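Aminoglycoside-O-phosphotransferase VIII (Streptomyces rimosus, PDB 4H05) phosphorylates aminoglycoside antibiotics at the 3'-hydroxyl, using ATP as the likely phosphate donor, and so probably confers resistance to them. Local coordinates at residues G16-C21 against W89-A94; P96-P99 against R103-R106; R135-T140 against A264-L269; A224-E229 against A244-E249. One frame throughout, in Å; residues are numbered along the deposited sequence.

Interaction 1: G16-C21 against W89-A94; sequences GRYPGC and WLVTEA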
# COMPACT_ATOMS: atom_id res chain seq x y z
N GLY A 16 9.86 15.68 20.82
CA GLY A 16 9.41 16.94 21.53
C GLY A 16 8.00 17.48 21.16
O GLY A 16 7.34 18.16 21.96
N ARG A 17 7.48 17.17 19.98
CA ARG A 17 6.18 17.65 19.62
C ARG A 17 5.07 16.77 20.18
O ARG A 17 3.91 17.17 20.20
CB ARG A 17 6.02 17.66 18.09
CG ARG A 17 6.77 18.75 17.30
CD ARG A 17 6.34 18.73 15.81
NE ARG A 17 7.52 19.07 15.12
CZ ARG A 17 8.12 18.42 14.15
NH1 ARG A 17 7.59 17.39 13.57
NH2 ARG A 17 9.28 18.89 13.71
N TYR A 18 5.40 15.55 20.58
CA TYR A 18 4.41 14.61 21.16
C TYR A 18 4.83 14.19 22.60
O TYR A 18 5.05 13.06 22.85
CB TYR A 18 4.24 13.39 20.20
CG TYR A 18 3.78 13.94 18.89
CD1 TYR A 18 2.45 14.28 18.72
CD2 TYR A 18 4.67 14.28 17.91
CE1 TYR A 18 2.04 14.88 17.57
CE2 TYR A 18 4.26 14.89 16.74
CZ TYR A 18 2.96 15.20 16.59
OH TYR A 18 2.50 15.86 15.44
N PRO A 19 4.88 15.14 23.54
CA PRO A 19 5.41 14.80 24.86
C PRO A 19 4.44 13.95 25.56
O PRO A 19 3.22 14.06 25.33
CB PRO A 19 5.51 16.16 25.56
CG PRO A 19 4.44 16.99 24.92
CD PRO A 19 4.43 16.54 23.47
N GLY A 20 4.96 13.06 26.40
CA GLY A 20 4.11 12.15 27.15
C GLY A 20 3.61 11.02 26.29
O GLY A 20 2.80 10.21 26.76
N CYS A 21 4.04 10.94 25.03
CA CYS A 21 3.62 9.85 24.18
C CYS A 21 4.70 8.79 24.22
O CYS A 21 5.90 9.07 24.07
CB CYS A 21 3.28 10.30 22.76
SG CYS A 21 1.64 11.09 22.65
N TRP A 89 8.89 12.73 7.03
CA TRP A 89 8.03 11.98 7.96
C TRP A 89 6.63 12.38 7.85
O TRP A 89 6.31 13.45 7.37
CB TRP A 89 8.46 12.27 9.41
CG TRP A 89 8.21 13.72 9.71
CD1 TRP A 89 7.07 14.31 10.24
CD2 TRP A 89 9.12 14.80 9.48
NE1 TRP A 89 7.21 15.68 10.33
CE2 TRP A 89 8.42 16.03 9.90
CE3 TRP A 89 10.43 14.88 9.05
CZ2 TRP A 89 9.02 17.27 9.83
CZ3 TRP A 89 11.01 16.15 8.91
CH2 TRP A 89 10.32 17.31 9.31
N LEU A 90 5.77 11.58 8.45
CA LEU A 90 4.33 11.78 8.38
C LEU A 90 3.70 11.29 9.70
O LEU A 90 3.94 10.16 10.14
CB LEU A 90 3.83 10.90 7.23
CG LEU A 90 2.36 10.73 7.02
CD1 LEU A 90 1.91 11.99 6.38
CD2 LEU A 90 2.07 9.52 6.12
N VAL A 91 2.90 12.12 10.31
CA VAL A 91 2.15 11.76 11.48
C VAL A 91 0.63 11.78 11.16
O VAL A 91 0.10 12.77 10.62
CB VAL A 91 2.46 12.78 12.61
CG1 VAL A 91 1.71 12.37 13.87
CG2 VAL A 91 4.00 12.93 12.82
N THR A 92 -0.06 10.71 11.56
CA THR A 92 -1.47 10.61 11.44
C THR A 92 -2.08 10.08 12.70
O THR A 92 -1.42 9.47 13.52
CB THR A 92 -1.92 9.66 10.29
OG1 THR A 92 -1.77 8.28 10.66
CG2 THR A 92 -1.11 9.94 9.00
N GLU A 93 -3.36 10.35 12.86
CA GLU A 93 -4.13 9.65 13.88
C GLU A 93 -4.04 8.19 13.59
O GLU A 93 -4.01 7.84 12.44
CB GLU A 93 -5.58 10.13 13.85
CG GLU A 93 -5.62 11.59 14.25
CD GLU A 93 -7.02 12.16 14.41
OE1 GLU A 93 -7.98 11.47 14.02
OE2 GLU A 93 -7.14 13.30 14.91
N ALA A 94 -3.93 7.35 14.61
CA ALA A 94 -3.82 5.93 14.41
C ALA A 94 -5.17 5.48 13.87
O ALA A 94 -6.15 6.18 14.12
CB ALA A 94 -3.51 5.24 15.74

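Interaction 2: P96-P99 against R103-R106; sequences PGRP and RWPR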
# COMPACT_ATOMS: atom_id res chain seq x y z
N PRO A 96 -8.09 2.64 14.07
CA PRO A 96 -8.32 1.57 15.02
C PRO A 96 -8.47 0.26 14.30
O PRO A 96 -8.44 0.23 13.10
CB PRO A 96 -9.65 1.96 15.70
CG PRO A 96 -10.30 2.90 14.71
CD PRO A 96 -9.17 3.62 14.04
N GLY A 97 -8.52 -0.84 15.05
CA GLY A 97 -8.88 -2.11 14.55
C GLY A 97 -7.70 -2.99 14.25
O GLY A 97 -6.60 -2.75 14.74
N ARG A 98 -7.95 -4.05 13.48
CA ARG A 98 -6.96 -5.08 13.24
C ARG A 98 -6.68 -5.15 11.73
O ARG A 98 -7.60 -5.08 10.91
CB ARG A 98 -7.49 -6.41 13.75
CG ARG A 98 -6.60 -7.60 13.41
CD ARG A 98 -7.32 -8.89 13.79
NE ARG A 98 -7.82 -8.88 15.16
CZ ARG A 98 -8.97 -9.45 15.55
NH1 ARG A 98 -9.77 -10.05 14.68
NH2 ARG A 98 -9.33 -9.42 16.84
N PRO A 99 -5.41 -5.26 11.36
CA PRO A 99 -5.13 -5.36 9.94
C PRO A 99 -5.55 -6.69 9.30
O PRO A 99 -5.58 -7.71 9.98
CB PRO A 99 -3.63 -5.12 9.84
CG PRO A 99 -3.06 -5.30 11.22
CD PRO A 99 -4.20 -5.25 12.21
N ARG A 103 -3.84 -12.73 11.91
CA ARG A 103 -4.53 -14.02 11.85
C ARG A 103 -5.94 -13.77 12.40
O ARG A 103 -6.13 -13.52 13.58
CB ARG A 103 -3.78 -15.09 12.66
CG ARG A 103 -4.40 -16.51 12.56
CD ARG A 103 -3.64 -17.66 13.28
NE ARG A 103 -3.09 -17.35 14.62
CZ ARG A 103 -3.81 -17.00 15.69
NH1 ARG A 103 -5.13 -16.85 15.62
NH2 ARG A 103 -3.20 -16.76 16.85
N TRP A 104 -6.93 -13.82 11.55
CA TRP A 104 -8.27 -13.55 11.94
C TRP A 104 -8.96 -14.85 12.36
O TRP A 104 -8.63 -15.93 11.82
CB TRP A 104 -9.01 -12.90 10.77
CG TRP A 104 -8.83 -11.41 10.65
CD1 TRP A 104 -7.72 -10.74 10.12
CD2 TRP A 104 -9.74 -10.35 11.09
NE1 TRP A 104 -7.86 -9.40 10.25
CE2 TRP A 104 -9.06 -9.09 10.81
CE3 TRP A 104 -11.01 -10.32 11.67
CZ2 TRP A 104 -9.65 -7.86 11.08
CZ3 TRP A 104 -11.60 -9.09 11.93
CH2 TRP A 104 -10.93 -7.87 11.65
N PRO A 105 -9.95 -14.76 13.28
CA PRO A 105 -10.79 -15.93 13.53
C PRO A 105 -11.28 -16.51 12.22
O PRO A 105 -11.80 -15.80 11.37
CB PRO A 105 -11.95 -15.38 14.36
CG PRO A 105 -11.31 -14.31 15.14
CD PRO A 105 -10.36 -13.65 14.16
N ARG A 106 -11.10 -17.82 12.08
CA ARG A 106 -11.45 -18.55 10.89
C ARG A 106 -12.83 -18.22 10.35
O ARG A 106 -13.04 -18.14 9.16
CB ARG A 106 -11.29 -20.06 11.21
CG ARG A 106 -12.38 -20.97 10.70
CD ARG A 106 -12.31 -22.38 11.34
NE ARG A 106 -12.68 -23.36 10.31
CZ ARG A 106 -11.85 -23.76 9.36
NH1 ARG A 106 -10.58 -23.32 9.33
NH2 ARG A 106 -12.27 -24.64 8.44

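Interaction 3: R135-T140 against A264-L269; sequences RSLAVT and AFYRLL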
# COMPACT_ATOMS: atom_id res chain seq x y z
N ARG A 135 -0.51 7.35 -11.11
CA ARG A 135 0.41 6.25 -11.02
C ARG A 135 0.28 5.27 -12.20
O ARG A 135 0.35 4.01 -12.04
CB ARG A 135 0.17 5.52 -9.68
CG ARG A 135 1.44 4.80 -9.19
CD ARG A 135 1.13 3.33 -8.83
NE ARG A 135 2.38 2.68 -8.43
CZ ARG A 135 2.56 1.36 -8.32
NH1 ARG A 135 1.59 0.50 -8.54
NH2 ARG A 135 3.76 0.91 -8.02
N SER A 136 0.06 5.81 -13.40
CA SER A 136 -0.14 4.97 -14.57
C SER A 136 1.17 4.41 -15.08
O SER A 136 2.23 4.73 -14.55
CB SER A 136 -0.83 5.75 -15.68
OG SER A 136 -0.08 6.86 -16.00
N LEU A 137 1.09 3.56 -16.11
CA LEU A 137 2.30 2.96 -16.73
C LEU A 137 3.28 3.99 -17.27
O LEU A 137 4.54 3.71 -17.24
CB LEU A 137 1.93 2.05 -17.87
CG LEU A 137 1.10 0.82 -17.46
CD1 LEU A 137 0.44 0.21 -18.69
CD2 LEU A 137 1.96 -0.19 -16.72
N ALA A 138 2.78 5.16 -17.72
CA ALA A 138 3.77 6.30 -18.06
C ALA A 138 4.62 6.71 -16.86
O ALA A 138 5.77 7.12 -17.01
CB ALA A 138 3.12 7.54 -18.74
N VAL A 139 4.18 6.45 -15.65
CA VAL A 139 5.01 6.82 -14.48
C VAL A 139 5.74 5.62 -13.94
O VAL A 139 6.91 5.68 -13.44
CB VAL A 139 4.10 7.32 -13.30
CG1 VAL A 139 4.84 7.33 -11.99
CG2 VAL A 139 3.54 8.67 -13.56
N THR A 140 5.01 4.52 -13.89
CA THR A 140 5.51 3.39 -13.14
C THR A 140 6.58 2.64 -13.92
O THR A 140 7.48 2.07 -13.31
CB THR A 140 4.41 2.42 -12.70
OG1 THR A 140 3.64 1.98 -13.83
CG2 THR A 140 3.51 3.02 -11.61
N ALA A 264 -0.70 -10.91 -13.83
CA ALA A 264 0.69 -11.33 -13.93
C ALA A 264 1.60 -10.12 -14.11
O ALA A 264 2.60 -9.98 -13.38
CB ALA A 264 0.88 -12.40 -15.01
N PHE A 265 1.16 -9.18 -14.94
CA PHE A 265 1.93 -8.00 -15.23
C PHE A 265 2.05 -7.14 -14.00
O PHE A 265 3.12 -6.69 -13.69
CB PHE A 265 1.35 -7.17 -16.35
CG PHE A 265 2.16 -5.93 -16.61
CD1 PHE A 265 3.32 -5.98 -17.34
CD2 PHE A 265 1.81 -4.73 -16.03
CE1 PHE A 265 4.10 -4.87 -17.54
CE2 PHE A 265 2.55 -3.60 -16.23
CZ PHE A 265 3.72 -3.66 -16.97
N TYR A 266 0.99 -6.98 -13.24
CA TYR A 266 1.07 -6.07 -12.09
C TYR A 266 1.72 -6.72 -10.89
O TYR A 266 2.31 -6.03 -10.06
CB TYR A 266 -0.32 -5.39 -11.82
CG TYR A 266 -0.67 -4.35 -12.90
CD1 TYR A 266 0.00 -3.13 -12.94
CD2 TYR A 266 -1.60 -4.60 -13.87
CE1 TYR A 266 -0.25 -2.22 -13.92
CE2 TYR A 266 -1.87 -3.65 -14.89
CZ TYR A 266 -1.13 -2.51 -14.91
OH TYR A 266 -1.31 -1.61 -15.84
N ARG A 267 1.75 -8.05 -10.84
CA ARG A 267 2.59 -8.73 -9.88
C ARG A 267 4.07 -8.53 -10.21
O ARG A 267 4.89 -8.43 -9.30
CB ARG A 267 2.31 -10.26 -9.81
CG ARG A 267 1.14 -10.77 -8.96
CD ARG A 267 1.20 -12.34 -8.72
NE ARG A 267 0.10 -12.77 -9.54
CZ ARG A 267 0.11 -13.42 -10.69
NH1 ARG A 267 1.17 -13.99 -11.18
NH2 ARG A 267 -1.05 -13.52 -11.31
N LEU A 268 4.42 -8.56 -11.50
CA LEU A 268 5.79 -8.36 -11.95
C LEU A 268 6.23 -6.91 -11.74
O LEU A 268 7.32 -6.62 -11.18
CB LEU A 268 5.93 -8.73 -13.45
CG LEU A 268 7.22 -8.31 -14.12
CD1 LEU A 268 8.46 -9.00 -13.51
CD2 LEU A 268 7.06 -8.51 -15.66
N LEU A 269 5.36 -5.99 -12.12
CA LEU A 269 5.70 -4.58 -11.80
C LEU A 269 6.09 -4.34 -10.35
O LEU A 269 7.02 -3.55 -10.02
CB LEU A 269 4.54 -3.66 -12.21
CG LEU A 269 4.74 -2.17 -11.98
CD1 LEU A 269 5.92 -1.68 -12.83
CD2 LEU A 269 3.42 -1.40 -12.24

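Interaction 4: A224-E229 against A244-E249; sequences ALVLRE and AAFLRE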
# COMPACT_ATOMS: atom_id res chain seq x y z
N ALA A 224 -4.11 -7.37 -8.51
CA ALA A 224 -2.97 -8.26 -8.59
C ALA A 224 -2.44 -8.48 -7.20
O ALA A 224 -2.19 -9.62 -6.79
CB ALA A 224 -1.87 -7.68 -9.51
N LEU A 225 -2.28 -7.39 -6.43
CA LEU A 225 -1.55 -7.54 -5.20
C LEU A 225 -2.44 -8.09 -4.15
O LEU A 225 -2.03 -8.87 -3.38
CB LEU A 225 -0.94 -6.23 -4.68
CG LEU A 225 -0.10 -5.32 -5.59
CD1 LEU A 225 0.86 -4.47 -4.74
CD2 LEU A 225 0.56 -5.98 -6.78
N VAL A 226 -3.66 -7.63 -4.07
CA VAL A 226 -4.56 -8.23 -3.13
C VAL A 226 -4.69 -9.70 -3.38
O VAL A 226 -4.79 -10.46 -2.41
CB VAL A 226 -5.98 -7.58 -3.15
CG1 VAL A 226 -7.02 -8.66 -3.31
CG2 VAL A 226 -6.18 -6.95 -1.84
N LEU A 227 -4.77 -10.13 -4.66
CA LEU A 227 -5.01 -11.59 -4.94
C LEU A 227 -3.77 -12.42 -4.72
O LEU A 227 -3.84 -13.57 -4.32
CB LEU A 227 -5.58 -11.84 -6.33
CG LEU A 227 -7.01 -11.33 -6.52
CD1 LEU A 227 -7.21 -11.11 -8.00
CD2 LEU A 227 -8.13 -12.26 -5.95
N ARG A 228 -2.60 -11.82 -4.93
CA ARG A 228 -1.36 -12.51 -4.64
C ARG A 228 -1.28 -12.78 -3.15
O ARG A 228 -0.73 -13.79 -2.76
CB ARG A 228 -0.14 -11.69 -5.09
CG ARG A 228 1.21 -12.26 -4.67
CD ARG A 228 1.87 -11.25 -3.70
NE ARG A 228 2.49 -10.19 -4.43
CZ ARG A 228 2.69 -8.90 -4.08
NH1 ARG A 228 2.35 -8.33 -2.91
NH2 ARG A 228 3.30 -8.15 -5.00
N GLU A 229 -1.75 -11.85 -2.31
CA GLU A 229 -1.74 -12.07 -0.85
C GLU A 229 -2.89 -13.01 -0.42
O GLU A 229 -2.63 -14.00 0.21
CB GLU A 229 -1.81 -10.77 -0.11
CG GLU A 229 -0.60 -9.87 -0.32
CD GLU A 229 0.71 -10.61 -0.09
OE1 GLU A 229 0.92 -11.23 0.99
OE2 GLU A 229 1.57 -10.55 -0.97
N ALA A 244 -11.76 -16.45 -4.31
CA ALA A 244 -13.13 -16.51 -4.88
C ALA A 244 -14.14 -15.54 -4.20
O ALA A 244 -14.92 -14.88 -4.89
CB ALA A 244 -13.67 -17.95 -4.81
N ALA A 245 -14.14 -15.46 -2.87
CA ALA A 245 -15.07 -14.51 -2.22
C ALA A 245 -14.70 -13.05 -2.56
O ALA A 245 -15.54 -12.24 -2.95
CB ALA A 245 -15.14 -14.74 -0.72
N PHE A 246 -13.43 -12.70 -2.50
CA PHE A 246 -13.04 -11.39 -3.00
C PHE A 246 -13.49 -11.18 -4.44
O PHE A 246 -14.08 -10.16 -4.77
CB PHE A 246 -11.54 -11.22 -2.94
CG PHE A 246 -11.08 -9.89 -3.42
CD1 PHE A 246 -10.88 -9.67 -4.76
CD2 PHE A 246 -10.86 -8.86 -2.53
CE1 PHE A 246 -10.45 -8.45 -5.21
CE2 PHE A 246 -10.40 -7.63 -2.97
CZ PHE A 246 -10.22 -7.42 -4.32
N LEU A 247 -13.34 -12.19 -5.30
CA LEU A 247 -13.70 -11.98 -6.71
C LEU A 247 -15.19 -11.91 -6.96
O LEU A 247 -15.64 -11.12 -7.79
CB LEU A 247 -13.07 -13.02 -7.63
CG LEU A 247 -11.64 -12.81 -8.17
CD1 LEU A 247 -11.43 -13.85 -9.28
CD2 LEU A 247 -11.44 -11.42 -8.70
N ARG A 248 -15.99 -12.70 -6.24
CA ARG A 248 -17.49 -12.58 -6.33
C ARG A 248 -17.96 -11.20 -5.91
O ARG A 248 -18.72 -10.58 -6.62
CB ARG A 248 -18.12 -13.64 -5.40
CG ARG A 248 -19.68 -13.70 -5.34
CD ARG A 248 -20.13 -14.93 -4.51
NE ARG A 248 -19.18 -16.03 -4.75
CZ ARG A 248 -18.34 -16.58 -3.87
NH1 ARG A 248 -18.33 -16.24 -2.58
NH2 ARG A 248 -17.51 -17.54 -4.28
N GLU A 249 -17.50 -10.72 -4.74
CA GLU A 249 -17.83 -9.36 -4.27
C GLU A 249 -17.31 -8.28 -5.21
O GLU A 249 -18.04 -7.38 -5.61
CB GLU A 249 -17.32 -9.15 -2.84
CG GLU A 249 -17.48 -7.71 -2.27
CD GLU A 249 -18.92 -7.21 -2.24
OE1 GLU A 249 -19.78 -8.13 -2.18
OE2 GLU A 249 -19.16 -5.93 -2.32

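Interaction 1: G16-C21 against W89-A94
Tyr18 and Val91 mark the closest approach of two backbones that stay well apart, their CA atoms 10.3 Å from each other. Segment 16-21 leaves helix 6-17 and folds into a type II turn from Tyr18 to Cys21, with Gly20 at positive phi; segment 89-94 runs out along strand 86-93. No hydrogen bond joins the two, and long side chains span the gap. The phenol of Tyr18 reaches across until OH lies 3.9 Å from CG1 of Val91, the side chains meeting from opposite directions. Trp89, its CG between backbone N and carbonyl carbon (chi1 64°), extends its indole toward Arg17. The arginine arrives at about a right angle, with NH1 3.7 Å from Trp89 NE1, which sits at the guanidinium edge, near its plane; the two planes are 33° apart. The two nitrogens are neighbours because they share an acceptor: Glu80 on strand 78-83 takes a salt bridge from Arg17 and a hydrogen bond from Trp89 on OE1, while its OE2 pairs with Tyr18 OH. One carboxylate thus ties three side chains together. The whole joins the N-terminal helix to the five-stranded antiparallel sheet of the kinase-like N-terminal lobe.

Interaction 2: P96-P99 against R103-R106
Arg98 lays its side chain over one face of the Trp104 indole, and this cation-pi and CH-pi contact forms the first shell. CD sits above the pyrrole half, 3.7 Å from the centroid of the five-membered ring, in a CH-pi contact. Farther along, CZ lies above the benzene half, 4.4 Å from its centroid and only 7° off the ring normal, which makes this a cation-pi pair. The guanidinium does not lie flat on the indole: the two planes are 69° apart, and the group turns an edge down to the ring with NH1 3.3 Å from CE3. An extended start, with CG anti to the backbone N, carries the chain out over the ring, and a bend at chi3 then leads it from the pyrrole to the benzene half. NH1 also comes 3.7 Å from CD of Pro105.

A hydrogen bond at the edge of the indole also restrains it. Trp104 NE1 donates to Pro99 O at 2.9 Å with an N-H...O angle of 160°; the oxygen lies close to the ring plane, although the nitrogen stands above the plane of the carbonyl. Farther out, Arg98 pairs through its backbone with Leu198, Trp104 packs on Val112 of helix 109-124, and Trp104 O accepts from Arg109.

Both the polar edge and a face of the indole are therefore used in tying strand 98-99 to the loop before helix 109-124. The bond limits how the ring can turn, and the pi cloud would be expected to stabilise the arginine's charge while the arginine's CB, CG and CD give the ring apolar contact.

Interaction 3: R135-T140 against A264-L269
Leu137 sets CD2 against two aromatic side chains of helix 260-270, 3.5 Å from CE2 of Phe265 and 3.7 Å from OH of Tyr266. It crosses Phe265 obliquely and Tyr266 at about a right angle, and CG and CD1 also lie against the tyrosine hydroxyl. The phenylalanine reaches this place because its first torsion is fully extended (chi1 179°). Its CD2 stands 3.7 Å above the centre of the Tyr266 ring, so the two rings brace each other while both meet the leucine. One turn later on each helix, CD2 of Leu269 approaches Thr140, 3.7 Å from OG1. The contact is van der Waals packing in which methyl groups meet two hydroxyl oxygens as well as carbon, and no hydrogen bond crosses it. The first turn of helix 137-150 is secured locally: Ser136 at the N-cap accepts at its carbonyl oxygen from the backbone N of both Val139 and Thr140. Around the contact, Phe265 continues onto helix 167-177 through Leu174 and Thr177, and Tyr266 rests on helix 220-230 at His220, Ser221 and Ala224. The buried face of helix 260-270 thus meets helices 137-150, 167-177 and 220-230 of the C-terminal lobe.

Interaction 4: A224-E229 against A244-E249
Val226 and Phe246 form the CH-pi part of this helix pair. The methyl CG1 of Val226 is set over one face of the phenyl ring, 3.7 Å from its centroid and 18° off the normal, with the side chains coming from opposite directions. It is displaced from the centre toward the CE2-CZ side, and its shortest approach is 3.5 Å to CE2. In Phe246, CG is trans to its own nitrogen (chi1 -179°), which sends the ring away from its own helix and across the gap to Val226.

Looser apolar contacts come from Leu227. Its CD2 touches CD1 of Phe246 at 4.0 Å and CG of Leu247 at 4.2 Å. One methyl group thus meets two successive residues of the opposing helix.

Polar interactions do not cross the contact. Within segment 224-229, Arg228 NH1 donates to Glu229 OE2 at 3.0 Å, near the guanidinium plane and on the anti side of the carboxylate. The same guanidinium makes a second salt bridge, through NH2, to Asp270, so that it joins two acids.

The axes of the two helical segments are roughly antiparallel (150°) and pass 10.9 Å apart, a spacing bridged by Val226, Phe246 and the two leucines. Phe246 also touches Leu223 and Leu230 on helix 220-230 and Ala117 on helix 109-124. Helix 220-230 therefore has helix 240-251 on one flank and helix 260-270 on another, while Leu225 touches Asp190, the predicted proton acceptor.

The contacts follow the two-lobed plan of the kinase-like fold. Interaction 1 belongs to the N-terminal lobe, and its centre is 34 Å from those of interactions 3 and 4, across the chain's centre. Interaction 2 comes directly after interaction 1 in sequence, 25 Å away centre to centre, where the chain leaves the sheet. Interactions 3 and 4 touch, Arg267 CD lying 3.9 Å from Arg228 CB, and interaction 4 is nested within the loop that interaction 3 closes. The side chains of Pro99 and Val226 are about 8 and 9 Å from that of Asn195, a predicted magnesium ligand; those of Val226 and Leu269 are about 9 and 11 Å from that of Asp190, the predicted proton acceptor.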